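Local atomic coordinates of cell division control protein 73 (Saccharomyces cerevisiae, PDB entry 3V46), a protein that serves as a subunit of the PAF1 complex in transcription elongation and histone modification, its C-terminal Ras-like domain promoting association of the complex with chromatin. Residues Gln34-Ser39 against Tyr155-Leu160. Residues are numbered along the deposited sequence; the frame is centred on the assembly and turned at random.
Sequences QFLLES and YFWHSL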
ATOM      1  N   GLN A  34     -11.874   0.209   4.543  1.00 20.19           N
ATOM      2  CA  GLN A  34     -12.389   1.043   5.620  1.00 22.19           C
ATOM      3  C   GLN A  34     -11.422   2.193   5.891  1.00 18.94           C
ATOM      4  O   GLN A  34     -11.825   3.335   6.111  1.00 21.34           O
ATOM      5  CB  GLN A  34     -12.573   0.226   6.900  1.00 27.74           C
ATOM      6  CG  GLN A  34     -13.616  -0.865   6.780  1.00 38.99           C
ATOM      7  CD  GLN A  34     -14.424  -1.050   8.054  1.00 47.38           C
ATOM      8  OE1 GLN A  34     -14.232  -0.331   9.039  1.00 50.53           O
ATOM      9  NE2 GLN A  34     -15.336  -2.016   8.040  1.00 54.50           N
ATOM     10  N   PHE A  35     -10.139   1.881   5.880  1.00 18.59           N
ATOM     11  CA  PHE A  35      -9.141   2.887   6.178  1.00 17.67           C
ATOM     12  C   PHE A  35      -9.098   3.959   5.092  1.00 17.14           C
ATOM     13  O   PHE A  35      -9.255   5.145   5.373  1.00 18.57           O
ATOM     14  CB  PHE A  35      -7.769   2.232   6.366  1.00 18.47           C
ATOM     15  CG  PHE A  35      -6.701   3.177   6.832  1.00 19.41           C
ATOM     16  CD1 PHE A  35      -6.783   3.790   8.069  1.00 23.69           C
ATOM     17  CD2 PHE A  35      -5.613   3.434   6.033  1.00 19.97           C
ATOM     18  CE1 PHE A  35      -5.788   4.663   8.496  1.00 23.24           C
ATOM     19  CE2 PHE A  35      -4.613   4.294   6.453  1.00 24.37           C
ATOM     20  CZ  PHE A  35      -4.703   4.906   7.685  1.00 26.12           C
ATOM     21  N   LEU A  36      -8.897   3.546   3.850  1.00 16.99           N
ATOM     22  CA  LEU A  36      -8.703   4.501   2.768  1.00 17.76           C
ATOM     23  C   LEU A  36      -9.974   5.208   2.285  1.00 20.22           C
ATOM     24  O   LEU A  36      -9.898   6.325   1.784  1.00 22.15           O
ATOM     25  CB  LEU A  36      -8.009   3.831   1.589  1.00 20.03           C
ATOM     26  CG  LEU A  36      -6.587   3.352   1.856  1.00 19.43           C
ATOM     27  CD1 LEU A  36      -5.993   2.829   0.579  1.00 19.17           C
ATOM     28  CD2 LEU A  36      -5.727   4.481   2.420  1.00 20.83           C
ATOM     29  N   LEU A  37     -11.131   4.569   2.408  1.00 20.85           N
ATOM     30  CA  LEU A  37     -12.368   5.183   1.947  1.00 23.18           C
ATOM     31  C   LEU A  37     -13.124   5.908   3.052  1.00 26.23           C
ATOM     32  O   LEU A  37     -13.754   6.940   2.804  1.00 30.15           O
ATOM     33  CB  LEU A  37     -13.281   4.136   1.307  1.00 25.09           C
ATOM     34  CG  LEU A  37     -12.742   3.557  -0.002  1.00 25.44           C
ATOM     35  CD1 LEU A  37     -13.760   2.611  -0.600  1.00 28.74           C
ATOM     36  CD2 LEU A  37     -12.401   4.668  -0.993  1.00 30.16           C
ATOM     37  N   GLU A  38     -13.080   5.369   4.266  1.00 25.74           N
ATOM     38  CA  GLU A  38     -13.861   5.938   5.351  1.00 28.39           C
ATOM     39  C   GLU A  38     -12.996   6.623   6.395  1.00 22.18           C
ATOM     40  O   GLU A  38     -13.518   7.199   7.346  1.00 25.62           O
ATOM     41  CB  GLU A  38     -14.696   4.850   6.017  1.00 35.82           C
ATOM     42  CG  GLU A  38     -15.593   4.094   5.058  1.00 43.91           C
ATOM     43  CD  GLU A  38     -16.605   3.230   5.779  1.00 52.73           C
ATOM     44  OE1 GLU A  38     -16.189   2.288   6.491  1.00 56.16           O
ATOM     45  OE2 GLU A  38     -17.817   3.504   5.645  1.00 54.39           O
ATOM     46  N   SER A  39     -11.678   6.545   6.221  1.00 23.33           N
ATOM     47  CA  SER A  39     -10.737   7.095   7.188  1.00 25.49           C
ATOM     48  C   SER A  39     -11.031   6.494   8.546  1.00 24.43           C
ATOM     49  O   SER A  39     -10.961   7.163   9.578  1.00 29.46           O
ATOM     50  CB  SER A  39     -10.822   8.616   7.239  1.00 28.11           C
ATOM     51  OG  SER A  39     -10.593   9.169   5.958  1.00 31.21           O
ATOM     52  N   TYR A 155      -3.265  12.533   3.727  1.00 23.29           N
ATOM     53  CA  TYR A 155      -1.858  12.605   3.371  1.00 22.58           C
ATOM     54  C   TYR A 155      -1.442  11.408   2.528  1.00 20.56           C
ATOM     55  O   TYR A 155      -0.665  11.538   1.584  1.00 20.16           O
ATOM     56  CB  TYR A 155      -0.984  12.682   4.618  1.00 26.81           C
ATOM     57  CG  TYR A 155       0.467  12.581   4.246  1.00 37.62           C
ATOM     58  CD1 TYR A 155       1.147  13.667   3.723  1.00 44.29           C
ATOM     59  CD2 TYR A 155       1.135  11.380   4.349  1.00 38.80           C
ATOM     60  CE1 TYR A 155       2.469  13.560   3.350  1.00 46.20           C
ATOM     61  CE2 TYR A 155       2.442  11.261   3.981  1.00 43.37           C
ATOM     62  CZ  TYR A 155       3.113  12.352   3.481  1.00 46.02           C
ATOM     63  OH  TYR A 155       4.436  12.231   3.105  1.00 49.13           O
ATOM     64  N   PHE A 156      -1.962  10.232   2.851  1.00 18.46           N
ATOM     65  CA  PHE A 156      -1.619   9.062   2.070  1.00 17.35           C
ATOM     66  C   PHE A 156      -2.073   9.243   0.635  1.00 16.92           C
ATOM     67  O   PHE A 156      -1.317   8.991  -0.296  1.00 17.06           O
ATOM     68  CB  PHE A 156      -2.237   7.783   2.621  1.00 18.22           C
ATOM     69  CG  PHE A 156      -2.063   6.625   1.696  1.00 17.67           C
ATOM     70  CD1 PHE A 156      -0.872   5.915   1.695  1.00 18.28           C
ATOM     71  CD2 PHE A 156      -3.053   6.281   0.778  1.00 18.31           C
ATOM     72  CE1 PHE A 156      -0.670   4.877   0.827  1.00 18.93           C
ATOM     73  CE2 PHE A 156      -2.859   5.225  -0.096  1.00 17.53           C
ATOM     74  CZ  PHE A 156      -1.661   4.517  -0.067  1.00 18.91           C
ATOM     75  N   TRP A 157      -3.320   9.659   0.446  1.00 17.31           N
ATOM     76  CA  TRP A 157      -3.818   9.823  -0.909  1.00 17.11           C
ATOM     77  C   TRP A 157      -3.052  10.894  -1.666  1.00 17.69           C
ATOM     78  O   TRP A 157      -2.830  10.750  -2.866  1.00 19.19           O
ATOM     79  CB  TRP A 157      -5.312  10.133  -0.912  1.00 16.96           C
ATOM     80  CG  TRP A 157      -6.206   8.950  -0.707  1.00 18.15           C
ATOM     81  CD1 TRP A 157      -7.109   8.780   0.296  1.00 18.97           C
ATOM     82  CD2 TRP A 157      -6.309   7.789  -1.539  1.00 17.66           C
ATOM     83  NE1 TRP A 157      -7.779   7.594   0.136  1.00 20.78           N
ATOM     84  CE2 TRP A 157      -7.310   6.969  -0.987  1.00 19.43           C
ATOM     85  CE3 TRP A 157      -5.670   7.376  -2.710  1.00 20.47           C
ATOM     86  CZ2 TRP A 157      -7.672   5.750  -1.554  1.00 21.00           C
ATOM     87  CZ3 TRP A 157      -6.034   6.167  -3.273  1.00 22.37           C
ATOM     88  CH2 TRP A 157      -7.030   5.370  -2.699  1.00 23.63           C
ATOM     89  N   HIS A 158      -2.659  11.970  -0.983  1.00 21.13           N
ATOM     90  CA  HIS A 158      -1.849  13.020  -1.598  1.00 22.33           C
ATOM     91  C   HIS A 158      -0.492  12.459  -2.031  1.00 19.19           C
ATOM     92  O   HIS A 158      -0.016  12.748  -3.127  1.00 20.25           O
ATOM     93  CB  HIS A 158      -1.691  14.202  -0.622  1.00 25.05           C
ATOM     94  CG  HIS A 158      -0.642  15.196  -1.013  1.00 37.95           C
ATOM     95  ND1 HIS A 158      -0.912  16.293  -1.802  1.00 44.63           N
ATOM     96  CD2 HIS A 158       0.675  15.272  -0.702  1.00 41.68           C
ATOM     97  CE1 HIS A 158       0.193  16.998  -1.971  1.00 44.69           C
ATOM     98  NE2 HIS A 158       1.171  16.401  -1.311  1.00 46.84           N
ATOM     99  N   SER A 159       0.107  11.633  -1.170  1.00 20.15           N
ATOM    100  CA  SER A 159       1.392  10.992  -1.440  1.00 22.29           C
ATOM    101  C   SER A 159       1.281  10.101  -2.664  1.00 19.43           C
ATOM    102  O   SER A 159       2.141  10.110  -3.545  1.00 19.57           O
ATOM    103  CB  SER A 159       1.830  10.160  -0.227  1.00 26.22           C
ATOM    104  OG  SER A 159       2.987   9.395  -0.509  1.00 30.25           O
ATOM    105  N   LEU A 160       0.198   9.336  -2.733  1.00 19.68           N
ATOM    106  CA  LEU A 160       0.008   8.428  -3.851  1.00 18.33           C
ATOM    107  C   LEU A 160      -0.325   9.196  -5.141  1.00 19.98           C
ATOM    108  O   LEU A 160       0.134   8.839  -6.218  1.00 20.78           O
ATOM    109  CB  LEU A 160      -1.082   7.417  -3.512  1.00 18.33           C
ATOM    110  CG  LEU A 160      -1.282   6.306  -4.534  1.00 20.85           C
ATOM    111  CD1 LEU A 160       0.020   5.553  -4.801  1.00 24.07           C
ATOM    112  CD2 LEU A 160      -2.358   5.354  -4.052  1.00 25.52           C
TER
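Trp-157 reaches across from helix 149-166 and gives its indole N-H to a backbone carbonyl in the last turn of helix 32-38. The bond runs from Trp-157 NE1 to Leu-36 O over 3.0 Å. It is nearly straight, with an N-H...O angle of 172°. The oxygen lies in the plane of the indole, at the ring edge. Seen from the acceptor, the donor is tilted 24° from the carbonyl plane of Leu-36. The bond satisfies the indole nitrogen in a buried setting and helps to fix how the ring is turned. Trp-157 has CG beside the backbone N (chi1 -79°), which carries the indole across to the carbonyl of Leu-36.

Leu-36 also supplies the apolar half of the contact. Its CB sits 3.7 Å from Trp-157 CZ2, off the rim of the six-membered ring and out of its plane. Its CD2 meets the Phe-156 ring obliquely, 3.6 Å from Phe-156 CD2. Leu-36 CD2 and Phe-156 CD2 both stand over the rim of the same indole face, farther from it. The other methyl, Leu-36 CD1, is 4.0 Å from both Trp-157 CZ2 and Phe-156 CE2. The leucine thus touches two neighbouring aromatic residues of one helix.

Phe-156 continues inward onto Phe-120 and Tyr-118 of strand 116-122. Trp-157 packs on Ile-57 of strand 54-59 and makes a cation-pi contact with Lys-59. All three contact residues are buried. They join two helices that pack against the central mixed sheet, sharing Phe-120 and Ile-57 as partners, as part of the alpha/beta core of the Ras-like fold, here in a domain that does not bind GTP.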